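Local atomic coordinates of uncharacterized protein (Anabaena variabilis, PDB entry 3OT2), a protein that is of unknown function but probably acts as a nuclease, as a member of the PD-(D/E)XK clan of putative restriction endonucleases. Residues A[44-49]-A[110-115]; A[82-87]-A[169-174]; A[138-141]-A[146-149]. All coordinates share one frame; numbering follows the deposited sequence.

Overall arrangement
Helix 40-57 comes first along the chain and supplies residues 44-49. Their partner, 110-115, at the end of strand 108-112, comes 60 residues later, where interaction 1 closes its loop. Within that loop interaction 2 opens at 82-87, and it closes only at 169-174, so the two cross. Interaction 3, the hairpin contact of 138-141 with 146-149, starts after interaction 1 has closed and is nested inside interaction 2. All three reach one mixed sheet, in which strands 82-86, 108-112, 136-141 and 146-150 are neighbours in that order. Interaction 1 lays a helix on this sheet, interaction 2 brings a late loop to it, and interaction 3 builds it.

Interaction 1. Residues A[44-49]-A[110-115]; sequences AIQSEC and IEILSP
I112 reaches from the strand to the helix and carries most of this contact, which across the two segments is purely apolar. Its CD1 lies 3.6 Å from Q46 CA and 3.8 Å from Q46 CB, so the methyl rests against the helix backbone itself. I45 closes in from the preceding position, CG2 to I112 CD1 at 3.8 Å. The placement follows from CG1 of I112 being anti to its carbonyl carbon (chi1 -55°) while chi2, at 141°, falls short of full extension. One helical turn beyond I45, C49 SG meets I110 CD1 more loosely, at 4.3 Å. With an alanine in place of I112, the branch that ends in CD1 is gone, and a gap would probably open beneath I45 and Q46. The polar bonds turn elsewhere: the amide NE2 of Q46 is held by E68 and the carbonyl of D81, while D81 also bonds E111 through its backbone N and I112 through its carboxylate. The result is a buried helix-on-sheet packing, the helix running nearly antiparallel to the strand (156°), beside D81 and E111, an arrangement consistent with the acidic pair of a PD-(D/E)XK nuclease core.

Interaction 2. Residues A[82-87]-A[169-174]; sequences ISVFIW and PSFASE
V84 is the first residue of the strand to meet F171, which reaches across from a short 3-10 turn in the 169-174 loop. Its CG1, set anti to the backbone N (chi1 -168°), comes up at the edge of the phenyl ring, near the ring plane, and lies 3.8 Å from F171 CE1 and 3.9 Å from F171 CZ. The neighbouring F85 turns away from the loop, as strand alternation demands, and meets F102 instead. Two residues on from V84, the second touch is made by I86, this time over a face of the ring. Its CG2 lies 3.5 Å from F171 CD2 and 3.8 Å from the ring centroid, a CH-pi contact displaced from the ring axis by 23° toward the rim. One aromatic ring is thus gripped in two unlike ways by a single strand, by one branched side chain at the edge and by another over the face. On the loop side, CG of F171 lies between its backbone N and carbonyl carbon (chi1 67°), turning a ring face to I86; A172 N bonding to P169 O at 2.9 Å closes the turn that presents it. Among the surrounding elements, F171 also packs on V57 of helix 40-57 and on A63 of strand 63-67, while P169 and A172 rest on W108 of strand 108-112. The loop before helix 179-183 is thereby fitted against one end of the central sheet, with strand 82-86 between strands 63-67 and 108-112 and the ring set beside the end of helix 40-57.

Interaction 3. Residues A[138-141]-A[146-149]; sequences WLID and TVFV
W138 and V147 meet diagonally across the hairpin, the valine acting as a knob on the flat of the indole. V147 CG1 sits over one face of the tryptophan, 4.2 Å from the centroid of the five-membered ring and offset toward the rim. The other branch of the same valine, CG2, lies alongside I140 CG1 at 4.0 Å, so the forked side chain fills the hollow between two residues of the facing strand. V149 continues this surface: its CG2 nears W138 CD1 at 3.9 Å, the two side chains pointing the same way. The indole can lean against both valines because its CG is anti to the carbonyl carbon (chi1 -87°). The opposite surface of the sheet has a different relief. L139 and F148 stand side by side with their CB atoms 4.1 Å apart, and T146 CG2 lies over the centre of the phenylalanine ring, flanking it within its own strand. Beneath the side chains, the backbones of hydrogen-bonded pairs L139-F148 and D141-T146 exchange four bonds. L139 N to F148 O is 2.9 Å and nearly straight, lying in the carbonyl plane; D141 N to T146 O is 2.8 Å, whereas T146 N to D141 O stretches to 3.2 Å. Chemically the two surfaces differ. The one with W138, I140, V147 and V149 packs on helix 179-183 and strand 108-112, with the buried indole N-H satisfied by P167 O. On the other, L139 packs on its own helix 119-131, while F148, D141 and T146 meet the second subunit. D141 OD2 bonds T120 and T146 OG1 bonds K124 of that subunit; in the hairpin turn, E144 N bonds D141 OD1 and E144 O bonds T146 OG1, so both polar groups link turn and partner.

Interaction 1. Residues A[44-49]-A[110-115]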
# COMPACT_ATOMS: atom_id res chain seq x y z
N ALA A 44 11.70 9.51 -16.34
CA ALA A 44 12.78 8.62 -16.76
C ALA A 44 12.33 7.15 -16.67
O ALA A 44 12.50 6.40 -17.64
CB ALA A 44 14.03 8.86 -15.93
N ILE A 45 11.73 6.76 -15.54
CA ILE A 45 11.22 5.41 -15.32
C ILE A 45 10.01 5.15 -16.22
O ILE A 45 9.94 4.09 -16.83
CB ILE A 45 10.90 5.18 -13.82
CG1 ILE A 45 12.24 5.06 -13.03
CG2 ILE A 45 9.99 3.92 -13.63
CD1 ILE A 45 12.12 4.93 -11.52
N GLN A 46 9.08 6.12 -16.31
CA GLN A 46 7.87 5.96 -17.11
C GLN A 46 8.16 5.72 -18.60
O GLN A 46 7.60 4.78 -19.15
CB GLN A 46 6.98 7.19 -16.96
CG GLN A 46 5.57 7.00 -17.51
CD GLN A 46 4.77 8.27 -17.42
OE1 GLN A 46 5.31 9.37 -17.31
NE2 GLN A 46 3.46 8.15 -17.50
N SER A 47 9.02 6.56 -19.23
CA SER A 47 9.34 6.44 -20.66
C SER A 47 10.08 5.14 -20.96
O SER A 47 9.75 4.47 -21.95
CB SER A 47 10.14 7.65 -21.15
OG SER A 47 9.35 8.82 -21.12
N GLU A 48 11.06 4.78 -20.13
CA GLU A 48 11.83 3.56 -20.34
C GLU A 48 10.99 2.31 -20.10
O GLU A 48 11.18 1.30 -20.78
CB GLU A 48 13.06 3.55 -19.42
CG GLU A 48 14.09 2.51 -19.84
CD GLU A 48 14.63 2.58 -21.25
OE1 GLU A 48 14.71 3.69 -21.82
OE2 GLU A 48 14.99 1.51 -21.78
N CYS A 49 10.09 2.37 -19.13
CA CYS A 49 9.22 1.25 -18.80
C CYS A 49 8.28 0.91 -19.96
O CYS A 49 8.13 -0.27 -20.27
CB CYS A 49 8.44 1.58 -17.54
SG CYS A 49 7.83 0.14 -16.67
N ILE A 110 0.52 0.13 -14.33
CA ILE A 110 1.79 0.49 -13.68
C ILE A 110 1.70 1.94 -13.22
O ILE A 110 1.41 2.82 -14.02
CB ILE A 110 3.02 0.25 -14.59
CG1 ILE A 110 3.11 -1.24 -15.01
CG2 ILE A 110 4.30 0.72 -13.90
CD1 ILE A 110 3.86 -1.46 -16.23
N GLU A 111 1.91 2.15 -11.92
CA GLU A 111 1.90 3.46 -11.29
C GLU A 111 3.26 3.73 -10.72
O GLU A 111 3.85 2.86 -10.09
CB GLU A 111 0.82 3.56 -10.20
CG GLU A 111 -0.59 3.32 -10.71
CD GLU A 111 -1.24 4.49 -11.45
OE1 GLU A 111 -0.54 5.44 -11.86
OE2 GLU A 111 -2.47 4.43 -11.63
N ILE A 112 3.77 4.92 -10.97
CA ILE A 112 5.09 5.29 -10.46
C ILE A 112 4.92 6.48 -9.55
O ILE A 112 4.39 7.51 -9.97
CB ILE A 112 6.09 5.57 -11.62
CG1 ILE A 112 6.18 4.37 -12.59
CG2 ILE A 112 7.48 5.94 -11.09
CD1 ILE A 112 6.27 4.80 -14.06
N LEU A 113 5.37 6.35 -8.29
CA LEU A 113 5.30 7.45 -7.34
C LEU A 113 6.23 8.59 -7.71
O LEU A 113 7.28 8.39 -8.32
CB LEU A 113 5.63 6.99 -5.91
CG LEU A 113 4.70 5.94 -5.29
CD1 LEU A 113 5.19 5.59 -3.90
CD2 LEU A 113 3.24 6.43 -5.26
N SER A 114 5.81 9.79 -7.35
CA SER A 114 6.57 11.03 -7.51
C SER A 114 6.30 11.84 -6.23
O SER A 114 5.35 11.50 -5.52
CB SER A 114 6.21 11.76 -8.81
OG SER A 114 4.83 12.03 -8.95
N PRO A 115 7.16 12.80 -5.83
CA PRO A 115 6.96 13.49 -4.53
C PRO A 115 5.53 14.00 -4.22
O PRO A 115 5.12 13.91 -3.06
CB PRO A 115 7.91 14.68 -4.62
CG PRO A 115 9.01 14.21 -5.50
CD PRO A 115 8.40 13.28 -6.50

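Interaction 2. Residues A[82-87]-A[169-174]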
# COMPACT_ATOMS: atom_id res chain seq x y z
N ILE A 82 1.05 4.08 -16.79
CA ILE A 82 1.18 3.13 -17.92
C ILE A 82 0.05 2.13 -17.82
O ILE A 82 -0.18 1.57 -16.75
CB ILE A 82 2.55 2.41 -17.98
CG1 ILE A 82 3.73 3.41 -17.97
CG2 ILE A 82 2.64 1.43 -19.18
CD1 ILE A 82 5.00 2.82 -17.48
N SER A 83 -0.66 1.92 -18.93
CA SER A 83 -1.71 0.92 -19.08
C SER A 83 -1.30 -0.07 -20.15
O SER A 83 -0.91 0.34 -21.24
CB SER A 83 -3.01 1.61 -19.50
OG SER A 83 -3.57 2.20 -18.35
N VAL A 84 -1.38 -1.36 -19.84
CA VAL A 84 -1.01 -2.40 -20.80
C VAL A 84 -2.26 -3.24 -21.09
O VAL A 84 -2.92 -3.73 -20.17
CB VAL A 84 0.20 -3.27 -20.35
CG1 VAL A 84 0.72 -4.12 -21.50
CG2 VAL A 84 1.34 -2.41 -19.78
N PHE A 85 -2.59 -3.37 -22.38
CA PHE A 85 -3.77 -4.15 -22.82
C PHE A 85 -3.35 -5.24 -23.76
O PHE A 85 -2.61 -4.96 -24.69
CB PHE A 85 -4.78 -3.24 -23.56
CG PHE A 85 -5.53 -2.26 -22.69
CD1 PHE A 85 -4.99 -1.02 -22.39
CD2 PHE A 85 -6.79 -2.57 -22.19
CE1 PHE A 85 -5.68 -0.13 -21.58
CE2 PHE A 85 -7.49 -1.66 -21.41
CZ PHE A 85 -6.93 -0.44 -21.10
N ILE A 86 -3.88 -6.47 -23.56
CA ILE A 86 -3.63 -7.59 -24.48
C ILE A 86 -4.35 -7.21 -25.79
O ILE A 86 -5.30 -6.40 -25.76
CB ILE A 86 -4.03 -8.98 -23.90
CG1 ILE A 86 -5.58 -9.13 -23.75
CG2 ILE A 86 -3.27 -9.25 -22.58
CD1 ILE A 86 -6.09 -10.53 -23.29
N TRP A 87 -3.86 -7.74 -26.94
CA TRP A 87 -4.34 -7.33 -28.25
C TRP A 87 -5.84 -7.46 -28.41
O TRP A 87 -6.45 -6.50 -28.89
CB TRP A 87 -3.64 -8.10 -29.37
CG TRP A 87 -3.32 -7.23 -30.55
CD1 TRP A 87 -4.02 -7.15 -31.72
CD2 TRP A 87 -2.26 -6.27 -30.65
NE1 TRP A 87 -3.45 -6.21 -32.54
CE2 TRP A 87 -2.36 -5.66 -31.91
CE3 TRP A 87 -1.24 -5.84 -29.78
CZ2 TRP A 87 -1.46 -4.67 -32.35
CZ3 TRP A 87 -0.34 -4.88 -30.22
CH2 TRP A 87 -0.44 -4.32 -31.50
N PRO A 169 2.82 -10.14 -15.92
CA PRO A 169 1.71 -11.04 -16.33
C PRO A 169 2.22 -12.07 -17.32
O PRO A 169 3.24 -11.84 -17.98
CB PRO A 169 0.69 -10.09 -16.97
CG PRO A 169 1.12 -8.72 -16.61
CD PRO A 169 2.60 -8.76 -16.38
N SER A 170 1.57 -13.24 -17.40
CA SER A 170 2.07 -14.32 -18.25
C SER A 170 2.17 -13.90 -19.75
O SER A 170 3.10 -14.36 -20.42
CB SER A 170 1.26 -15.60 -18.08
OG SER A 170 -0.10 -15.38 -18.41
N PHE A 171 1.31 -12.98 -20.24
CA PHE A 171 1.45 -12.56 -21.65
C PHE A 171 2.80 -11.83 -21.88
O PHE A 171 3.28 -11.80 -23.01
CB PHE A 171 0.28 -11.65 -22.11
CG PHE A 171 0.21 -10.29 -21.44
CD1 PHE A 171 0.97 -9.22 -21.91
CD2 PHE A 171 -0.68 -10.06 -20.38
CE1 PHE A 171 0.87 -7.95 -21.33
CE2 PHE A 171 -0.81 -8.77 -19.83
CZ PHE A 171 -0.03 -7.73 -20.29
N ALA A 172 3.39 -11.23 -20.81
CA ALA A 172 4.66 -10.53 -20.91
C ALA A 172 5.83 -11.33 -20.29
O ALA A 172 6.89 -10.75 -20.02
CB ALA A 172 4.53 -9.16 -20.21
N SER A 173 5.67 -12.65 -20.10
CA SER A 173 6.65 -13.53 -19.43
C SER A 173 8.07 -13.49 -20.04
O SER A 173 9.01 -13.86 -19.33
CB SER A 173 6.16 -14.98 -19.40
OG SER A 173 6.16 -15.53 -20.70
N GLU A 174 8.24 -13.04 -21.30
CA GLU A 174 9.59 -12.91 -21.89
C GLU A 174 10.37 -11.72 -21.29
O GLU A 174 11.58 -11.64 -21.46
CB GLU A 174 9.51 -12.77 -23.41
CG GLU A 174 9.10 -14.07 -24.08
CD GLU A 174 10.03 -15.24 -23.79
OE1 GLU A 174 11.24 -15.12 -24.07
OE2 GLU A 174 9.56 -16.22 -23.18

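Interaction 3. Residues A[138-141]-A[146-149]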
# COMPACT_ATOMS: atom_id res chain seq x y z
N TRP A 138 1.36 -2.84 -10.71
CA TRP A 138 2.68 -2.51 -10.22
C TRP A 138 2.66 -1.14 -9.58
O TRP A 138 2.20 -0.19 -10.22
CB TRP A 138 3.74 -2.46 -11.35
CG TRP A 138 4.42 -3.74 -11.74
CD1 TRP A 138 4.07 -5.02 -11.42
CD2 TRP A 138 5.54 -3.84 -12.62
NE1 TRP A 138 4.95 -5.91 -11.99
CE2 TRP A 138 5.88 -5.21 -12.73
CE3 TRP A 138 6.34 -2.89 -13.29
CZ2 TRP A 138 6.98 -5.66 -13.47
CZ3 TRP A 138 7.44 -3.33 -14.02
CH2 TRP A 138 7.74 -4.70 -14.11
N LEU A 139 3.16 -1.03 -8.36
CA LEU A 139 3.34 0.26 -7.71
C LEU A 139 4.84 0.42 -7.52
O LEU A 139 5.44 -0.29 -6.71
CB LEU A 139 2.55 0.42 -6.38
CG LEU A 139 2.83 1.72 -5.59
CD1 LEU A 139 2.68 2.95 -6.46
CD2 LEU A 139 1.93 1.82 -4.39
N ILE A 140 5.44 1.27 -8.35
CA ILE A 140 6.89 1.52 -8.34
C ILE A 140 7.17 2.72 -7.45
O ILE A 140 6.57 3.78 -7.62
CB ILE A 140 7.45 1.75 -9.79
CG1 ILE A 140 7.22 0.52 -10.69
CG2 ILE A 140 8.96 2.18 -9.74
CD1 ILE A 140 7.49 0.75 -12.19
N ASP A 141 8.08 2.54 -6.49
CA ASP A 141 8.49 3.60 -5.57
C ASP A 141 9.97 3.92 -5.86
O ASP A 141 10.84 3.23 -5.33
CB ASP A 141 8.28 3.19 -4.11
CG ASP A 141 8.67 4.27 -3.10
OD1 ASP A 141 9.43 5.19 -3.47
OD2 ASP A 141 8.16 4.23 -1.98
N THR A 146 11.63 0.15 -4.75
CA THR A 146 10.74 -0.93 -4.41
C THR A 146 9.62 -1.01 -5.42
O THR A 146 9.19 0.01 -5.96
CB THR A 146 10.18 -0.68 -2.97
OG1 THR A 146 11.26 -0.76 -2.03
CG2 THR A 146 9.06 -1.68 -2.57
N VAL A 147 9.17 -2.23 -5.68
CA VAL A 147 7.99 -2.46 -6.49
C VAL A 147 7.01 -3.31 -5.67
O VAL A 147 7.38 -4.38 -5.18
CB VAL A 147 8.24 -3.08 -7.89
CG1 VAL A 147 6.93 -3.18 -8.67
CG2 VAL A 147 9.26 -2.24 -8.68
N PHE A 148 5.77 -2.82 -5.53
CA PHE A 148 4.69 -3.61 -4.94
C PHE A 148 3.94 -4.24 -6.09
O PHE A 148 3.61 -3.54 -7.06
CB PHE A 148 3.74 -2.78 -4.07
CG PHE A 148 4.33 -2.24 -2.79
CD1 PHE A 148 4.61 -3.08 -1.73
CD2 PHE A 148 4.60 -0.88 -2.66
CE1 PHE A 148 5.13 -2.57 -0.53
CE2 PHE A 148 5.09 -0.37 -1.44
CZ PHE A 148 5.35 -1.22 -0.39
N VAL A 149 3.70 -5.54 -6.01
CA VAL A 149 2.99 -6.30 -7.05
C VAL A 149 1.62 -6.70 -6.50
O VAL A 149 1.52 -7.35 -5.45
CB VAL A 149 3.82 -7.51 -7.54
CG1 VAL A 149 2.97 -8.44 -8.41
CG2 VAL A 149 5.06 -7.05 -8.30